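Local coordinates for protein putative thioesterase (Escherichia coli, PDB 5UGZ) that probably hydrolyses thioester-bound intermediates, acting as a type II thioesterase that releases them from the colibactin NRPS/PKS assembly line, at residues A[52-64]-A[76-88]. Sequence-based numbering, arbitrary orientation.
Sequences LRPLEPAGRGTRI and VADLYQQFVKHYT
R53, in the edge strand 50-54 of the parallel sheet of an alpha/beta-hydrolase fold, lays its guanidinium flat on the imidazole of H86, just beyond helix 72-83. The planes lie 5° apart with centres 3.8 Å from each other, and the bend at chi2 (-66°) turns the arginine chain so that NH1 sits over the centre of the ring. Past the strand, L55 is buried between this helix and Y27 of the neighbouring strand: its CB meets L79 CD2 at 3.9 Å, while its CD2 packs on Q82 CB as the two side chains pass in opposite directions. E56 has its backbone N bridged to Q82 OE1 by a water, and its carbonyl O accepts a bond from R63 NH1 (2.8 Å) in the carbonyl plane. The A58 methyl rests against the D78 carboxylate, with CB 3.6 Å from OD2. G59 and R60 together face R63 in a G1 beta bulge, and from there the R63 side chain reaches back to the helix. The Q82 amide stacks on one face of the R63 guanidinium, Q82 NE2 3.3 Å from R63 CZ, and is steadied by a hydrogen bond from Q82 NE2 to the backbone O of D78. The salt bridge is end-on and bidentate, R63 NH1 to D78 OD2 at 3.0 Å and NH2 to OD1 at 2.9 Å, on the syn side but tilted out of the carboxylate plane, by 26° at OD2 and less at OD1. NH1 bonds to both E56 O and D78 OD2 in the guanidinium plane and so, with NH2, helps to hold its rotation.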
ATOM      1  N   LEU A  52      -7.372  10.132  -9.789  1.00 16.37           N
ATOM      2  CA  LEU A  52      -7.292   8.948  -8.950  1.00 16.99           C
ATOM      3  C   LEU A  52      -7.297   7.683  -9.800  1.00 16.89           C
ATOM      4  O   LEU A  52      -8.170   7.500 -10.652  1.00 19.21           O
ATOM      5  CB  LEU A  52      -8.461   8.939  -7.979  1.00 17.80           C
ATOM      6  CG  LEU A  52      -8.563   7.712  -7.089  1.00 16.13           C
ATOM      7  CD1 LEU A  52      -7.246   7.546  -6.395  1.00 17.62           C
ATOM      8  CD2 LEU A  52      -9.687   7.900  -6.089  1.00 17.25           C
ATOM      9  N   ARG A  53      -6.332   6.798  -9.554  1.00 15.42           N
ATOM     10  CA  ARG A  53      -6.155   5.561 -10.317  1.00 15.56           C
ATOM     11  C   ARG A  53      -5.973   4.381  -9.368  1.00 17.70           C
ATOM     12  O   ARG A  53      -4.875   3.826  -9.242  1.00 16.05           O
ATOM     13  CB  ARG A  53      -4.964   5.668 -11.264  1.00 18.47           C
ATOM     14  CG  ARG A  53      -5.141   6.666 -12.343  1.00 19.30           C
ATOM     15  CD  ARG A  53      -6.243   6.201 -13.249  1.00 23.50           C
ATOM     16  NE  ARG A  53      -6.269   6.972 -14.471  1.00 29.49           N
ATOM     17  CZ  ARG A  53      -7.284   6.972 -15.322  1.00 36.31           C
ATOM     18  NH1 ARG A  53      -8.369   6.254 -15.067  1.00 34.56           N
ATOM     19  NH2 ARG A  53      -7.224   7.699 -16.428  1.00 40.61           N
ATOM     20  N   PRO A  54      -7.042   3.962  -8.694  1.00 16.93           N
ATOM     21  CA  PRO A  54      -6.941   2.794  -7.814  1.00 16.05           C
ATOM     22  C   PRO A  54      -6.584   1.558  -8.615  1.00 15.00           C
ATOM     23  O   PRO A  54      -7.133   1.313  -9.683  1.00 14.95           O
ATOM     24  CB  PRO A  54      -8.342   2.687  -7.199  1.00 16.03           C
ATOM     25  CG  PRO A  54      -8.972   4.054  -7.402  1.00 17.82           C
ATOM     26  CD  PRO A  54      -8.384   4.569  -8.681  1.00 16.92           C
ATOM     27  N   LEU A  55      -5.641   0.781  -8.102  1.00 17.23           N
ATOM     28  CA  LEU A  55      -5.197  -0.433  -8.778  1.00 15.80           C
ATOM     29  C   LEU A  55      -5.788  -1.623  -8.048  1.00 13.11           C
ATOM     30  O   LEU A  55      -5.568  -1.780  -6.843  1.00 16.73           O
ATOM     31  CB  LEU A  55      -3.671  -0.526  -8.830  1.00 13.97           C
ATOM     32  CG  LEU A  55      -2.967   0.488  -9.745  1.00 15.35           C
ATOM     33  CD1 LEU A  55      -1.485   0.199  -9.861  1.00 16.44           C
ATOM     34  CD2 LEU A  55      -3.593   0.596 -11.123  1.00 15.28           C
ATOM     35  N   GLU A  56      -6.557  -2.442  -8.772  1.00 14.11           N
ATOM     36  CA  GLU A  56      -7.260  -3.567  -8.176  1.00 12.61           C
ATOM     37  C   GLU A  56      -6.398  -4.819  -8.242  1.00 13.88           C
ATOM     38  O   GLU A  56      -6.196  -5.353  -9.340  1.00 14.72           O
ATOM     39  CB  GLU A  56      -8.585  -3.811  -8.886  1.00 13.37           C
ATOM     40  CG  GLU A  56      -9.489  -4.810  -8.169  1.00 13.39           C
ATOM     41  CD  GLU A  56     -10.239  -4.200  -6.997  1.00 14.47           C
ATOM     42  OE1 GLU A  56     -11.316  -3.598  -7.212  1.00 15.24           O
ATOM     43  OE2 GLU A  56      -9.766  -4.339  -5.856  1.00 16.61           O
ATOM     44  N   PRO A  57      -5.907  -5.337  -7.108  1.00 13.80           N
ATOM     45  CA  PRO A  57      -5.254  -6.651  -7.096  1.00 13.93           C
ATOM     46  C   PRO A  57      -6.220  -7.749  -7.503  1.00 14.56           C
ATOM     47  O   PRO A  57      -7.424  -7.643  -7.287  1.00 14.53           O
ATOM     48  CB  PRO A  57      -4.831  -6.826  -5.633  1.00 14.27           C
ATOM     49  CG  PRO A  57      -4.956  -5.492  -5.015  1.00 13.88           C
ATOM     50  CD  PRO A  57      -6.002  -4.758  -5.761  1.00 13.17           C
ATOM     51  N   ALA A  58      -5.674  -8.827  -8.063  1.00 14.01           N
ATOM     52  CA  ALA A  58      -6.499  -9.889  -8.609  1.00 12.48           C
ATOM     53  C   ALA A  58      -7.217 -10.649  -7.498  1.00 13.48           C
ATOM     54  O   ALA A  58      -6.705 -10.803  -6.386  1.00 14.13           O
ATOM     55  CB  ALA A  58      -5.643 -10.852  -9.432  1.00 14.83           C
ATOM     56  N   GLY A  59      -8.423 -11.115  -7.807  1.00 13.40           N
ATOM     57  CA  GLY A  59      -9.183 -11.968  -6.915  1.00 14.48           C
ATOM     58  C   GLY A  59      -9.981 -11.275  -5.833  1.00 12.69           C
ATOM     59  O   GLY A  59     -10.383 -11.931  -4.871  1.00 12.40           O
ATOM     60  N   ARG A  60     -10.207  -9.969  -5.937  1.00 15.34           N
ATOM     61  CA  ARG A  60     -11.137  -9.305  -5.034  1.00 12.37           C
ATOM     62  C   ARG A  60     -11.671  -8.070  -5.746  1.00 13.31           C
ATOM     63  O   ARG A  60     -11.174  -7.687  -6.806  1.00 13.22           O
ATOM     64  CB  ARG A  60     -10.473  -8.994  -3.682  1.00 13.04           C
ATOM     65  CG  ARG A  60      -9.805  -7.618  -3.535  1.00 12.53           C
ATOM     66  CD  ARG A  60      -8.465  -7.523  -4.227  1.00 14.62           C
ATOM     67  NE  ARG A  60      -7.590  -8.672  -4.005  1.00 14.96           N
ATOM     68  CZ  ARG A  60      -6.807  -8.854  -2.946  1.00 14.86           C
ATOM     69  NH1 ARG A  60      -6.791  -7.973  -1.961  1.00 16.11           N
ATOM     70  NH2 ARG A  60      -6.029  -9.933  -2.882  1.00 18.42           N
ATOM     71  N   GLY A  61     -12.720  -7.473  -5.180  1.00 12.35           N
ATOM     72  CA  GLY A  61     -13.256  -6.249  -5.754  1.00 13.80           C
ATOM     73  C   GLY A  61     -13.730  -6.444  -7.181  1.00 13.23           C
ATOM     74  O   GLY A  61     -14.397  -7.421  -7.511  1.00 12.97           O
ATOM     75  N   THR A  62     -13.382  -5.493  -8.047  1.00 12.68           N
ATOM     76  CA  THR A  62     -13.796  -5.569  -9.441  1.00 14.52           C
ATOM     77  C   THR A  62     -13.094  -6.687 -10.197  1.00 14.72           C
ATOM     78  O   THR A  62     -13.488  -7.002 -11.326  1.00 14.37           O
ATOM     79  CB  THR A  62     -13.544  -4.238 -10.149  1.00 14.16           C
ATOM     80  OG1 THR A  62     -12.142  -3.942 -10.137  1.00 16.47           O
ATOM     81  CG2 THR A  62     -14.284  -3.121  -9.453  1.00 14.77           C
ATOM     82  N   ARG A  63     -12.085  -7.308  -9.603  1.00 14.14           N
ATOM     83  CA  ARG A  63     -11.344  -8.370 -10.262  1.00 15.54           C
ATOM     84  C   ARG A  63     -11.497  -9.664  -9.473  1.00 13.74           C
ATOM     85  O   ARG A  63     -10.571 -10.467  -9.363  1.00 15.01           O
ATOM     86  CB  ARG A  63      -9.883  -7.956 -10.467  1.00 14.06           C
ATOM     87  CG  ARG A  63      -9.751  -6.735 -11.393  1.00 12.68           C
ATOM     88  CD  ARG A  63      -8.323  -6.357 -11.744  1.00 13.49           C
ATOM     89  NE  ARG A  63      -7.663  -7.414 -12.492  1.00 12.43           N
ATOM     90  CZ  ARG A  63      -6.469  -7.910 -12.206  1.00 13.14           C
ATOM     91  NH1 ARG A  63      -5.755  -7.437 -11.190  1.00 13.88           N
ATOM     92  NH2 ARG A  63      -5.982  -8.888 -12.952  1.00 14.55           N
ATOM     93  N   ILE A  64     -12.709  -9.876  -8.936  1.00 15.18           N
ATOM     94  CA  ILE A  64     -13.017 -11.034  -8.100  1.00 13.22           C
ATOM     95  C   ILE A  64     -12.953 -12.324  -8.905  1.00 14.44           C
ATOM     96  O   ILE A  64     -12.738 -13.399  -8.345  1.00 14.93           O
ATOM     97  CB  ILE A  64     -14.392 -10.849  -7.428  1.00 12.18           C
ATOM     98  CG1 ILE A  64     -14.779 -12.070  -6.606  1.00 14.28           C
ATOM     99  CG2 ILE A  64     -15.461 -10.566  -8.471  1.00 15.69           C
ATOM    100  CD1 ILE A  64     -13.958 -12.298  -5.378  1.00 14.76           C
ATOM    101  N   VAL A  76       3.081  -8.319  -8.513  1.00 13.88           N
ATOM    102  CA  VAL A  76       3.609  -7.067  -9.059  1.00 15.61           C
ATOM    103  C   VAL A  76       3.417  -7.004 -10.577  1.00 14.23           C
ATOM    104  O   VAL A  76       3.030  -5.967 -11.122  1.00 14.81           O
ATOM    105  CB  VAL A  76       5.089  -6.894  -8.675  1.00 14.75           C
ATOM    106  CG1 VAL A  76       5.671  -5.760  -9.456  1.00 13.81           C
ATOM    107  CG2 VAL A  76       5.220  -6.623  -7.185  1.00 16.30           C
ATOM    108  N   ALA A  77       3.716  -8.097 -11.282  1.00 13.71           N
ATOM    109  CA  ALA A  77       3.449  -8.164 -12.719  1.00 13.54           C
ATOM    110  C   ALA A  77       1.971  -7.941 -13.024  1.00 14.17           C
ATOM    111  O   ALA A  77       1.623  -7.297 -14.018  1.00 15.54           O
ATOM    112  CB  ALA A  77       3.909  -9.519 -13.265  1.00 13.09           C
ATOM    113  N   ASP A  78       1.088  -8.506 -12.195  1.00 14.62           N
ATOM    114  CA  ASP A  78      -0.354  -8.319 -12.336  1.00 13.13           C
ATOM    115  C   ASP A  78      -0.732  -6.844 -12.238  1.00 14.27           C
ATOM    116  O   ASP A  78      -1.466  -6.328 -13.083  1.00 15.60           O
ATOM    117  CB  ASP A  78      -1.058  -9.161 -11.267  1.00 13.10           C
ATOM    118  CG  ASP A  78      -2.574  -9.041 -11.286  1.00 15.42           C
ATOM    119  OD1 ASP A  78      -3.214  -9.583 -12.211  1.00 14.08           O
ATOM    120  OD2 ASP A  78      -3.124  -8.457 -10.328  1.00 15.91           O
ATOM    121  N   LEU A  79      -0.222  -6.139 -11.222  1.00 13.80           N
ATOM    122  CA  LEU A  79      -0.554  -4.717 -11.062  1.00 14.08           C
ATOM    123  C   LEU A  79       0.045  -3.859 -12.175  1.00 17.56           C
ATOM    124  O   LEU A  79      -0.598  -2.912 -12.644  1.00 16.84           O
ATOM    125  CB  LEU A  79      -0.090  -4.208  -9.705  1.00 13.97           C
ATOM    126  CG  LEU A  79      -0.980  -4.662  -8.558  1.00 15.71           C
ATOM    127  CD1 LEU A  79      -0.391  -4.188  -7.247  1.00 19.15           C
ATOM    128  CD2 LEU A  79      -2.392  -4.161  -8.739  1.00 14.37           C
ATOM    129  N   TYR A  80       1.270  -4.172 -12.619  1.00 14.66           N
ATOM    130  CA  TYR A  80       1.837  -3.449 -13.746  1.00 14.94           C
ATOM    131  C   TYR A  80       0.917  -3.490 -14.960  1.00 16.54           C
ATOM    132  O   TYR A  80       0.777  -2.487 -15.670  1.00 15.22           O
ATOM    133  CB  TYR A  80       3.206  -4.005 -14.113  1.00 15.26           C
ATOM    134  CG  TYR A  80       3.777  -3.260 -15.298  1.00 17.74           C
ATOM    135  CD1 TYR A  80       4.277  -1.965 -15.152  1.00 16.44           C
ATOM    136  CD2 TYR A  80       3.774  -3.824 -16.571  1.00 15.96           C
ATOM    137  CE1 TYR A  80       4.781  -1.266 -16.240  1.00 14.70           C
ATOM    138  CE2 TYR A  80       4.275  -3.123 -17.655  1.00 16.12           C
ATOM    139  CZ  TYR A  80       4.778  -1.848 -17.474  1.00 15.79           C
ATOM    140  OH  TYR A  80       5.276  -1.146 -18.541  1.00 18.79           O
ATOM    141  N   GLN A  81       0.296  -4.646 -15.232  1.00 17.24           N
ATOM    142  CA  GLN A  81      -0.671  -4.717 -16.325  1.00 18.04           C
ATOM    143  C   GLN A  81      -1.841  -3.764 -16.083  1.00 20.38           C
ATOM    144  O   GLN A  81      -2.394  -3.186 -17.029  1.00 20.29           O
ATOM    145  CB  GLN A  81      -1.175  -6.158 -16.508  1.00 20.29           C
ATOM    146  CG  GLN A  81      -0.152  -7.140 -17.058  1.00 20.10           C
ATOM    147  CD  GLN A  81       0.557  -6.620 -18.295  1.00 25.21           C
ATOM    148  OE1 GLN A  81       0.077  -5.698 -18.966  1.00 30.59           O
ATOM    149  NE2 GLN A  81       1.715  -7.196 -18.598  1.00 24.83           N
ATOM    150  N   GLN A  82      -2.247  -3.601 -14.824  1.00 20.08           N
ATOM    151  CA  GLN A  82      -3.263  -2.601 -14.507  1.00 18.60           C
ATOM    152  C   GLN A  82      -2.735  -1.198 -14.770  1.00 19.75           C
ATOM    153  O   GLN A  82      -3.365  -0.399 -15.473  1.00 18.87           O
ATOM    154  CB  GLN A  82      -3.699  -2.746 -13.049  1.00 18.94           C
ATOM    155  CG  GLN A  82      -4.054  -4.156 -12.640  1.00 19.30           C
ATOM    156  CD  GLN A  82      -4.931  -4.818 -13.652  1.00 22.25           C
ATOM    157  OE1 GLN A  82      -5.949  -4.255 -14.057  1.00 25.54           O
ATOM    158  NE2 GLN A  82      -4.531  -6.012 -14.106  1.00 19.22           N
ATOM    159  N   PHE A  83      -1.564  -0.899 -14.208  1.00 18.67           N
ATOM    160  CA  PHE A  83      -0.908   0.391 -14.369  1.00 18.39           C
ATOM    161  C   PHE A  83      -0.912   0.852 -15.822  1.00 22.55           C
ATOM    162  O   PHE A  83      -1.254   2.006 -16.106  1.00 22.29           O
ATOM    163  CB  PHE A  83       0.515   0.264 -13.809  1.00 18.80           C
ATOM    164  CG  PHE A  83       1.425   1.417 -14.121  1.00 18.71           C
ATOM    165  CD1 PHE A  83       1.384   2.577 -13.369  1.00 15.64           C
ATOM    166  CD2 PHE A  83       2.353   1.317 -15.140  1.00 18.86           C
ATOM    167  CE1 PHE A  83       2.226   3.605 -13.639  1.00 16.46           C
ATOM    168  CE2 PHE A  83       3.200   2.354 -15.415  1.00 17.90           C
ATOM    169  CZ  PHE A  83       3.135   3.494 -14.672  1.00 18.24           C
ATOM    170  N   VAL A  84      -0.568  -0.042 -16.761  1.00 21.99           N
ATOM    171  CA  VAL A  84      -0.386   0.353 -18.157  1.00 24.01           C
ATOM    172  C   VAL A  84      -1.719   0.423 -18.884  1.00 23.87           C
ATOM    173  O   VAL A  84      -1.759   0.559 -20.108  1.00 25.87           O
ATOM    174  CB  VAL A  84       0.583  -0.586 -18.900  1.00 24.29           C
ATOM    175  CG1 VAL A  84       1.958  -0.547 -18.256  1.00 21.26           C
ATOM    176  CG2 VAL A  84       0.047  -2.002 -18.960  1.00 23.38           C
ATOM    177  N   LYS A  85      -2.822   0.335 -18.146  1.00 25.64           N
ATOM    178  CA  LYS A  85      -4.128   0.590 -18.739  1.00 26.86           C
ATOM    179  C   LYS A  85      -4.479   2.071 -18.762  1.00 28.79           C
ATOM    180  O   LYS A  85      -5.375   2.468 -19.516  1.00 28.01           O
ATOM    181  CB  LYS A  85      -5.214  -0.197 -17.992  1.00 26.41           C
ATOM    182  CG  LYS A  85      -4.937  -1.685 -17.959  1.00 22.04           C
ATOM    183  CD  LYS A  85      -6.115  -2.476 -18.471  1.00 25.52           C
ATOM    184  CE  LYS A  85      -7.168  -2.618 -17.393  1.00 23.53           C
ATOM    185  NZ  LYS A  85      -6.815  -3.698 -16.434  1.00 26.53           N
ATOM    186  N   HIS A  86      -3.782   2.898 -17.966  1.00 28.04           N
ATOM    187  CA  HIS A  86      -4.026   4.334 -17.937  1.00 27.20           C
ATOM    188  C   HIS A  86      -2.745   5.156 -17.964  1.00 30.14           C
ATOM    189  O   HIS A  86      -2.822   6.376 -17.783  1.00 32.88           O
ATOM    190  CB  HIS A  86      -4.828   4.750 -16.691  1.00 29.98           C
ATOM    191  CG  HIS A  86      -6.074   3.945 -16.459  1.00 35.09           C
ATOM    192  ND1 HIS A  86      -7.099   3.866 -17.381  1.00 37.89           N
ATOM    193  CD2 HIS A  86      -6.463   3.193 -15.402  1.00 31.31           C
ATOM    194  CE1 HIS A  86      -8.055   3.089 -16.906  1.00 34.22           C
ATOM    195  NE2 HIS A  86      -7.695   2.669 -15.708  1.00 29.86           N
ATOM    196  N   TYR A  87      -1.569   4.549 -18.153  1.00 27.46           N
ATOM    197  CA  TYR A  87      -0.308   5.275 -18.022  1.00 26.79           C
ATOM    198  C   TYR A  87       0.231   5.662 -19.393  1.00 29.57           C
ATOM    199  O   TYR A  87       0.564   4.790 -20.202  1.00 30.24           O
ATOM    200  CB  TYR A  87       0.754   4.476 -17.270  1.00 21.73           C
ATOM    201  CG  TYR A  87       1.971   5.344 -17.090  1.00 23.89           C
ATOM    202  CD1 TYR A  87       3.197   5.009 -17.649  1.00 20.37           C
ATOM    203  CD2 TYR A  87       1.866   6.557 -16.416  1.00 23.63           C
ATOM    204  CE1 TYR A  87       4.294   5.841 -17.495  1.00 21.72           C
ATOM    205  CE2 TYR A  87       2.939   7.386 -16.267  1.00 22.46           C
ATOM    206  CZ  TYR A  87       4.153   7.032 -16.809  1.00 22.08           C
ATOM    207  OH  TYR A  87       5.212   7.887 -16.640  1.00 21.66           O
ATOM    208  N   THR A  88       0.353   6.965 -19.636  1.00 26.30           N
ATOM    209  CA  THR A  88       0.748   7.461 -20.944  1.00 30.20           C
ATOM    210  C   THR A  88       2.060   8.240 -20.943  1.00 29.24           C
ATOM    211  O   THR A  88       2.474   8.728 -22.004  1.00 29.47           O
ATOM    212  CB  THR A  88      -0.366   8.339 -21.523  1.00 29.87           C
ATOM    213  OG1 THR A  88      -0.706   9.362 -20.572  1.00 30.28           O
ATOM    214  CG2 THR A  88      -1.584   7.487 -21.820  1.00 32.32           C
TER
HETATM  215  O   HOH W   1      -6.844  -2.303 -11.665  1.00 16.76           O